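Local atomic coordinates of pili retraction protein PilT (Thermus thermophilus, PDB entry 5FL3), a protein that binds ADP and probably hydrolyses ATP, as a motor ATPase of the GSP E family thought to drive retraction of pili. Residues G119-V124 with L291-A296; L153-N158 with K177-L182; F328-V333 with R357-K362. One frame throughout, in Å; residues are numbered along the deposited sequence.

Followed from the N terminus, the chain first reaches 119-124, which leads into helix 122-130; this segment pairs with 291-296, on the outermost strand 287-295 of the mixed sheet, and so closes the long loop of interaction 1. Within that loop lies interaction 2, where helix 146-160 meets the loop entering strand 182-187, the outermost strand at the other end of the sheet. Packing of R122 on H156 brings interactions 1 and 2 together. Interaction 3 follows in series, joining helices 328-337 and 353-361. It touches interaction 1 through F328 and H331, whereas interactions 2 and 3 remain about 16 Å apart at their nearest atoms.

Interaction 1 of 3, residues G119-V124 with L291-A296; sequences GLPREV and LEILIA
L291, V124 and I293 carry this contact, an apolar seam between the start of a helix and one face of an edge strand, with P121 wedged among them. CD2 of L291 meets the ring of P121 at its CD, 3.6 Å away, and the same methyl lies 4.1 Å from CD2 of L120, whose side chain crosses that of L291 at about a right angle. CG of L291 stands opposite the backbone N (chi1 174°), an arrangement that sends its branched end over to the proline ring. One step along the strand face, I293 reaches out with CD1, which comes within 3.7 Å of P121 CG as the two side chains slide past each other in opposite directions. The strand belongs to the mixed sheet of the P-loop ATPase fold, where 287-295 pairs antiparallel with 270-280; L291, I293 and I295 all project from it toward the helix, as strand alternation requires. P121 is the N-cap of helix 122-130, and G119, with positive phi, ends helix 115-118 in a Schellman motif. On the first turn of the new helix, V124 points its CG1 at I293 CD1, tip to tip at 4.1 Å, and the same methyl lies 4.3 Å from I295 CD1. L120 also approaches the bound ADP, its side chain about 5 Å from the nucleotide at nearest atoms.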
# COMPACT_ATOMS: atom_id res chain seq x y z
N GLY A 119 -2.28 0.31 -13.72
CA GLY A 119 -1.91 1.58 -14.30
C GLY A 119 -0.53 2.06 -13.88
O GLY A 119 -0.32 3.27 -13.75
N LEU A 120 0.39 1.12 -13.65
CA LEU A 120 1.78 1.42 -13.28
C LEU A 120 2.68 1.20 -14.49
O LEU A 120 2.68 0.11 -15.07
CB LEU A 120 2.26 0.52 -12.14
CG LEU A 120 1.64 0.44 -10.74
CD1 LEU A 120 1.94 -0.92 -10.14
CD2 LEU A 120 2.25 1.50 -9.86
N PRO A 121 3.46 2.22 -14.88
CA PRO A 121 4.28 2.13 -16.11
C PRO A 121 5.33 1.02 -16.04
O PRO A 121 6.26 1.07 -15.23
CB PRO A 121 4.94 3.51 -16.21
CG PRO A 121 4.78 4.14 -14.83
CD PRO A 121 3.52 3.55 -14.25
N ARG A 122 5.18 0.04 -16.93
CA ARG A 122 5.92 -1.20 -16.85
C ARG A 122 7.42 -0.99 -16.86
O ARG A 122 8.15 -1.62 -16.08
CB ARG A 122 5.53 -2.14 -17.99
CG ARG A 122 6.42 -3.39 -18.03
CD ARG A 122 5.76 -4.57 -18.72
NE ARG A 122 4.64 -5.11 -17.96
CZ ARG A 122 4.76 -6.03 -17.00
NH1 ARG A 122 5.96 -6.50 -16.68
NH2 ARG A 122 3.69 -6.48 -16.36
N GLU A 123 7.87 -0.10 -17.73
CA GLU A 123 9.29 0.12 -17.94
C GLU A 123 9.94 0.69 -16.69
O GLU A 123 10.99 0.24 -16.26
CB GLU A 123 9.51 1.05 -19.13
CG GLU A 123 10.89 0.92 -19.76
CD GLU A 123 11.14 1.98 -20.80
OE1 GLU A 123 10.15 2.60 -21.27
OE2 GLU A 123 12.33 2.21 -21.14
N VAL A 124 9.28 1.67 -16.09
CA VAL A 124 9.73 2.22 -14.82
C VAL A 124 9.79 1.16 -13.71
O VAL A 124 10.76 1.09 -12.96
CB VAL A 124 8.80 3.35 -14.36
CG1 VAL A 124 9.14 3.79 -12.95
CG2 VAL A 124 8.88 4.52 -15.33
N LEU A 291 -0.47 8.98 -10.51
CA LEU A 291 0.85 8.55 -10.08
C LEU A 291 1.93 9.57 -10.41
O LEU A 291 2.04 10.04 -11.56
CB LEU A 291 1.18 7.20 -10.72
CG LEU A 291 2.58 6.67 -10.49
CD1 LEU A 291 2.83 6.47 -9.00
CD2 LEU A 291 2.78 5.37 -11.24
N GLU A 292 2.69 9.95 -9.38
CA GLU A 292 3.85 10.82 -9.54
C GLU A 292 5.13 10.01 -9.30
O GLU A 292 5.22 9.29 -8.31
CB GLU A 292 3.79 12.00 -8.58
CG GLU A 292 5.00 12.87 -8.56
CD GLU A 292 4.77 14.10 -7.71
OE1 GLU A 292 3.78 14.80 -7.98
OE2 GLU A 292 5.56 14.37 -6.77
N ILE A 293 6.10 10.14 -10.21
CA ILE A 293 7.35 9.38 -10.14
C ILE A 293 8.58 10.28 -10.01
O ILE A 293 8.88 11.06 -10.91
CB ILE A 293 7.54 8.50 -11.39
CG1 ILE A 293 6.29 7.64 -11.60
CG2 ILE A 293 8.76 7.63 -11.29
CD1 ILE A 293 6.31 6.82 -12.86
N LEU A 294 9.27 10.16 -8.88
CA LEU A 294 10.61 10.74 -8.74
C LEU A 294 11.65 9.64 -8.84
O LEU A 294 11.67 8.73 -8.03
CB LEU A 294 10.75 11.48 -7.41
CG LEU A 294 12.17 11.96 -7.09
CD1 LEU A 294 12.70 12.77 -8.24
CD2 LEU A 294 12.21 12.78 -5.82
N ILE A 295 12.50 9.71 -9.85
CA ILE A 295 13.59 8.75 -9.96
C ILE A 295 14.88 9.42 -9.54
O ILE A 295 15.20 10.51 -10.00
CB ILE A 295 13.73 8.19 -11.37
CG1 ILE A 295 12.47 7.44 -11.78
CG2 ILE A 295 14.92 7.26 -11.45
CD1 ILE A 295 12.30 6.12 -11.10
N ALA A 296 15.62 8.77 -8.65
CA ALA A 296 16.83 9.34 -8.09
C ALA A 296 18.03 9.23 -9.05
O ALA A 296 18.98 8.48 -8.81
CB ALA A 296 17.15 8.69 -6.76

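Interaction 2 of 3, residues L153-N158 with K177-L182; sequences LIDHIN and KHKKSL
N158 holds CG anti to its own backbone N (chi1 177°), which carries its amide from the last turn of helix 146-160 into the bend of 177-182, while K179, its chain extended beyond a CG that lies opposite the carbonyl carbon, runs back across that amide at about a right angle toward D155. The amide of N158 grips the loop with both of its ends. ND2 donates to K177 O at 2.8 Å, nearly in line with that carbonyl though tilted from the amide plane. OD1 accepts twice: from S181 N at 3.1 Å, in the carbonyl plane, and from K179 N at 2.9 Å, tilted 17° from it. The backbone joins in, for N158 O takes K180 N at 2.6 Å and, weakly, S181 N. Three bonds thus fix the rotation of the asparagine, and an alanine here is likely to leave K177 O and K179 N without these mates and S181 N with its weak bond to N158 O, so that the bend is less firmly held. The aliphatic chain of K179 passes alongside the same amide, and its NZ ends in a salt bridge to D155 at 2.7 Å, OD1 receiving it on its syn lone pair. S181 turns its OG to Y161 O and K163 N beyond the helix. The whole is a side-chain amide near the end of a helix tying down the backbone of a loop, placed where the helix that follows the P-loop meets the approach to edge strand 182-187 of the ATPase sheet.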
# COMPACT_ATOMS: atom_id res chain seq x y z
N LEU A 153 5.13 -5.31 -7.45
CA LEU A 153 6.56 -5.13 -7.53
C LEU A 153 7.32 -6.35 -6.96
O LEU A 153 8.30 -6.79 -7.53
CB LEU A 153 6.95 -3.84 -6.81
CG LEU A 153 8.43 -3.56 -6.72
CD1 LEU A 153 8.98 -3.56 -8.13
CD2 LEU A 153 8.67 -2.24 -6.03
N ILE A 154 6.84 -6.91 -5.87
CA ILE A 154 7.48 -8.08 -5.27
C ILE A 154 7.31 -9.30 -6.18
O ILE A 154 8.22 -10.11 -6.35
CB ILE A 154 6.89 -8.39 -3.87
CG1 ILE A 154 7.26 -7.29 -2.87
CG2 ILE A 154 7.32 -9.76 -3.36
CD1 ILE A 154 6.70 -7.51 -1.51
N ASP A 155 6.13 -9.40 -6.78
CA ASP A 155 5.77 -10.51 -7.65
C ASP A 155 6.68 -10.55 -8.88
O ASP A 155 7.04 -11.61 -9.36
CB ASP A 155 4.30 -10.38 -8.07
CG ASP A 155 3.83 -11.52 -8.96
OD1 ASP A 155 3.76 -12.66 -8.46
OD2 ASP A 155 3.51 -11.26 -10.14
N HIS A 156 7.03 -9.38 -9.37
CA HIS A 156 7.86 -9.26 -10.55
C HIS A 156 9.25 -9.76 -10.28
O HIS A 156 9.84 -10.45 -11.12
CB HIS A 156 7.95 -7.83 -11.02
CG HIS A 156 8.81 -7.66 -12.23
ND1 HIS A 156 8.40 -8.04 -13.49
CD2 HIS A 156 10.07 -7.19 -12.37
CE1 HIS A 156 9.36 -7.79 -14.36
NE2 HIS A 156 10.39 -7.27 -13.70
N ILE A 157 9.77 -9.37 -9.12
CA ILE A 157 11.06 -9.83 -8.62
C ILE A 157 11.05 -11.35 -8.41
O ILE A 157 11.95 -12.08 -8.85
CB ILE A 157 11.40 -9.11 -7.29
CG1 ILE A 157 11.70 -7.64 -7.57
CG2 ILE A 157 12.56 -9.77 -6.59
CD1 ILE A 157 11.81 -6.81 -6.33
N ASN A 158 10.01 -11.82 -7.74
CA ASN A 158 9.86 -13.23 -7.40
C ASN A 158 9.86 -14.10 -8.66
O ASN A 158 10.21 -15.28 -8.60
CB ASN A 158 8.56 -13.42 -6.59
CG ASN A 158 8.26 -14.89 -6.23
OD1 ASN A 158 9.15 -15.72 -6.05
ND2 ASN A 158 6.97 -15.19 -6.11
N LYS A 177 3.52 -16.87 -3.28
CA LYS A 177 4.11 -18.19 -3.27
C LYS A 177 5.55 -18.09 -3.77
O LYS A 177 5.94 -17.09 -4.36
CB LYS A 177 3.27 -19.17 -4.10
CG LYS A 177 3.17 -18.81 -5.55
CD LYS A 177 2.19 -19.71 -6.26
CE LYS A 177 2.16 -19.40 -7.76
NZ LYS A 177 3.43 -19.82 -8.44
N HIS A 178 6.34 -19.10 -3.47
CA HIS A 178 7.70 -19.23 -3.99
C HIS A 178 7.63 -19.36 -5.51
O HIS A 178 6.83 -20.12 -6.06
CB HIS A 178 8.39 -20.44 -3.31
CG HIS A 178 9.60 -20.96 -4.02
ND1 HIS A 178 10.80 -20.27 -4.08
CD2 HIS A 178 9.83 -22.14 -4.65
CE1 HIS A 178 11.69 -20.98 -4.74
NE2 HIS A 178 11.13 -22.12 -5.10
N LYS A 179 8.42 -18.55 -6.21
CA LYS A 179 8.57 -18.72 -7.65
C LYS A 179 10.05 -18.85 -7.92
O LYS A 179 10.64 -19.91 -7.64
CB LYS A 179 7.93 -17.56 -8.42
CG LYS A 179 6.41 -17.52 -8.22
CD LYS A 179 5.74 -16.38 -8.98
CE LYS A 179 4.24 -16.31 -8.65
NZ LYS A 179 3.56 -15.17 -9.32
N LYS A 180 10.68 -17.79 -8.40
CA LYS A 180 12.13 -17.83 -8.57
C LYS A 180 12.83 -17.39 -7.29
O LYS A 180 13.98 -17.74 -7.06
CB LYS A 180 12.55 -16.97 -9.75
CG LYS A 180 13.96 -17.27 -10.28
CD LYS A 180 14.05 -17.09 -11.80
CE LYS A 180 15.48 -17.38 -12.31
NZ LYS A 180 15.56 -17.53 -13.81
N SER A 181 12.13 -16.61 -6.47
CA SER A 181 12.67 -16.08 -5.21
C SER A 181 12.09 -16.78 -4.01
O SER A 181 11.08 -17.46 -4.11
CB SER A 181 12.36 -14.59 -5.07
OG SER A 181 13.03 -13.83 -6.05
N LEU A 182 12.75 -16.63 -2.87
CA LEU A 182 12.13 -16.92 -1.58
C LEU A 182 11.39 -15.67 -1.13
O LEU A 182 11.89 -14.55 -1.25
CB LEU A 182 13.15 -17.33 -0.53
CG LEU A 182 13.95 -18.59 -0.79
CD1 LEU A 182 14.92 -18.82 0.38
CD2 LEU A 182 13.01 -19.76 -0.95

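Interaction 3 of 3, residues F328-V333 with R357-K362; sequences FDQHLV and RLLLTK
This is a small helix-to-helix packing contact in the C-terminal helical part of the chain, where helix 328-337 lies beside helix 353-361, away from the nucleotide. The axes of the two short segments cross at -45° with a closest approach of 9.5 Å, and the backbones come nearest at V333 and L360, whose CA atoms are 5.6 Å apart. L359 and V333 do most of the work. The methyl CG2 of V333 presses on the opposing backbone, 3.7 Å from L360 N, and lies 4.0 Å from L359 CB and 4.1 Å from L360 CB. With CG1 anti to the backbone N (chi1 156°), CG2 is left as the methyl that meets both leucines. In return L359 extends its CD2 one turn back along the partner helix, where it lies 3.8 Å from Q330 CG and equally far from D329 O. The polar ends turn to other partners: D329 OD1 and OD2 accept from T351 N and S352 N, just ahead of helix 353-361, while Q330 OE1 accepts from T327 N and its NE2 donates to M318 O. Helix 328-337, which also contacts edge strand 287-295 through F328 and H331, thus packs obliquely on helix 353-361 within the C-terminal group of helices.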
# COMPACT_ATOMS: atom_id res chain seq x y z
N PHE A 328 2.26 14.76 -10.29
CA PHE A 328 0.83 14.50 -10.23
C PHE A 328 0.06 15.36 -11.23
O PHE A 328 -0.78 14.84 -11.96
CB PHE A 328 0.26 14.74 -8.84
CG PHE A 328 -0.11 13.49 -8.13
CD1 PHE A 328 0.51 12.30 -8.45
CD2 PHE A 328 -1.10 13.48 -7.18
CE1 PHE A 328 0.19 11.13 -7.81
CE2 PHE A 328 -1.43 12.31 -6.54
CZ PHE A 328 -0.79 11.13 -6.83
N ASP A 329 0.36 16.66 -11.25
CA ASP A 329 -0.39 17.59 -12.07
C ASP A 329 -0.19 17.23 -13.53
O ASP A 329 -1.09 17.43 -14.35
CB ASP A 329 0.01 19.04 -11.80
CG ASP A 329 -0.44 19.52 -10.42
OD1 ASP A 329 -1.21 18.77 -9.77
OD2 ASP A 329 -0.03 20.64 -10.01
N GLN A 330 0.97 16.68 -13.87
CA GLN A 330 1.21 16.19 -15.23
C GLN A 330 0.40 14.95 -15.55
O GLN A 330 -0.20 14.86 -16.61
CB GLN A 330 2.69 15.88 -15.46
CG GLN A 330 3.56 17.10 -15.72
CD GLN A 330 5.02 16.73 -15.84
OE1 GLN A 330 5.59 16.09 -14.95
NE2 GLN A 330 5.65 17.12 -16.95
N HIS A 331 0.36 13.99 -14.64
CA HIS A 331 -0.34 12.75 -14.94
C HIS A 331 -1.84 13.00 -14.99
O HIS A 331 -2.55 12.30 -15.72
CB HIS A 331 -0.01 11.66 -13.92
CG HIS A 331 -0.48 10.30 -14.32
ND1 HIS A 331 -1.15 9.45 -13.46
CD2 HIS A 331 -0.39 9.63 -15.50
CE1 HIS A 331 -1.45 8.33 -14.09
NE2 HIS A 331 -1.00 8.41 -15.33
N LEU A 332 -2.32 13.99 -14.24
CA LEU A 332 -3.75 14.29 -14.15
C LEU A 332 -4.29 14.84 -15.46
O LEU A 332 -5.33 14.38 -15.96
CB LEU A 332 -4.04 15.28 -13.02
CG LEU A 332 -4.05 14.71 -11.60
CD1 LEU A 332 -4.12 15.83 -10.57
CD2 LEU A 332 -5.19 13.70 -11.40
N VAL A 333 -3.59 15.83 -16.01
CA VAL A 333 -3.80 16.30 -17.37
C VAL A 333 -3.96 15.11 -18.33
O VAL A 333 -4.96 15.00 -19.05
CB VAL A 333 -2.62 17.19 -17.84
CG1 VAL A 333 -2.52 17.18 -19.35
CG2 VAL A 333 -2.78 18.61 -17.31
N ARG A 357 -4.73 23.91 -14.92
CA ARG A 357 -5.42 24.43 -16.10
C ARG A 357 -4.44 25.04 -17.11
O ARG A 357 -4.61 24.90 -18.31
CB ARG A 357 -6.50 25.44 -15.71
CG ARG A 357 -7.27 26.06 -16.90
CD ARG A 357 -7.98 25.02 -17.80
NE ARG A 357 -8.78 25.68 -18.84
CZ ARG A 357 -9.25 25.08 -19.94
NH1 ARG A 357 -8.99 23.80 -20.17
NH2 ARG A 357 -9.97 25.78 -20.82
N LEU A 358 -3.40 25.70 -16.60
CA LEU A 358 -2.29 26.11 -17.44
C LEU A 358 -1.79 24.92 -18.25
O LEU A 358 -1.90 24.90 -19.48
CB LEU A 358 -1.15 26.68 -16.59
CG LEU A 358 -1.39 28.02 -15.92
CD1 LEU A 358 -0.14 28.48 -15.19
CD2 LEU A 358 -1.83 29.04 -16.95
N LEU A 359 -1.25 23.94 -17.54
CA LEU A 359 -0.74 22.71 -18.13
C LEU A 359 -1.74 22.05 -19.09
O LEU A 359 -1.36 21.54 -20.14
CB LEU A 359 -0.37 21.73 -17.02
CG LEU A 359 1.02 21.10 -17.07
CD1 LEU A 359 2.09 22.13 -16.77
CD2 LEU A 359 1.10 19.95 -16.09
N LEU A 360 -3.02 22.07 -18.71
CA LEU A 360 -4.08 21.46 -19.52
C LEU A 360 -4.25 22.16 -20.85
O LEU A 360 -4.30 21.51 -21.89
CB LEU A 360 -5.41 21.45 -18.77
CG LEU A 360 -6.62 20.98 -19.58
CD1 LEU A 360 -6.40 19.59 -20.14
CD2 LEU A 360 -7.88 21.02 -18.73
N THR A 361 -4.32 23.50 -20.81
CA THR A 361 -4.58 24.31 -22.01
C THR A 361 -3.62 23.95 -23.15
O THR A 361 -3.94 24.15 -24.33
CB THR A 361 -4.47 25.83 -21.72
OG1 THR A 361 -3.26 26.11 -21.01
CG2 THR A 361 -5.67 26.31 -20.91
N LYS A 362 -2.46 23.40 -22.79
CA LYS A 362 -1.48 22.96 -23.76
C LYS A 362 -1.77 21.55 -24.27
O LYS A 362 -0.85 20.76 -24.49
CB LYS A 362 -0.10 23.04 -23.14
CG LYS A 362 0.08 24.30 -22.34
CD LYS A 362 1.26 24.19 -21.40
CE LYS A 362 2.18 25.41 -21.53
NZ LYS A 362 3.37 25.31 -20.64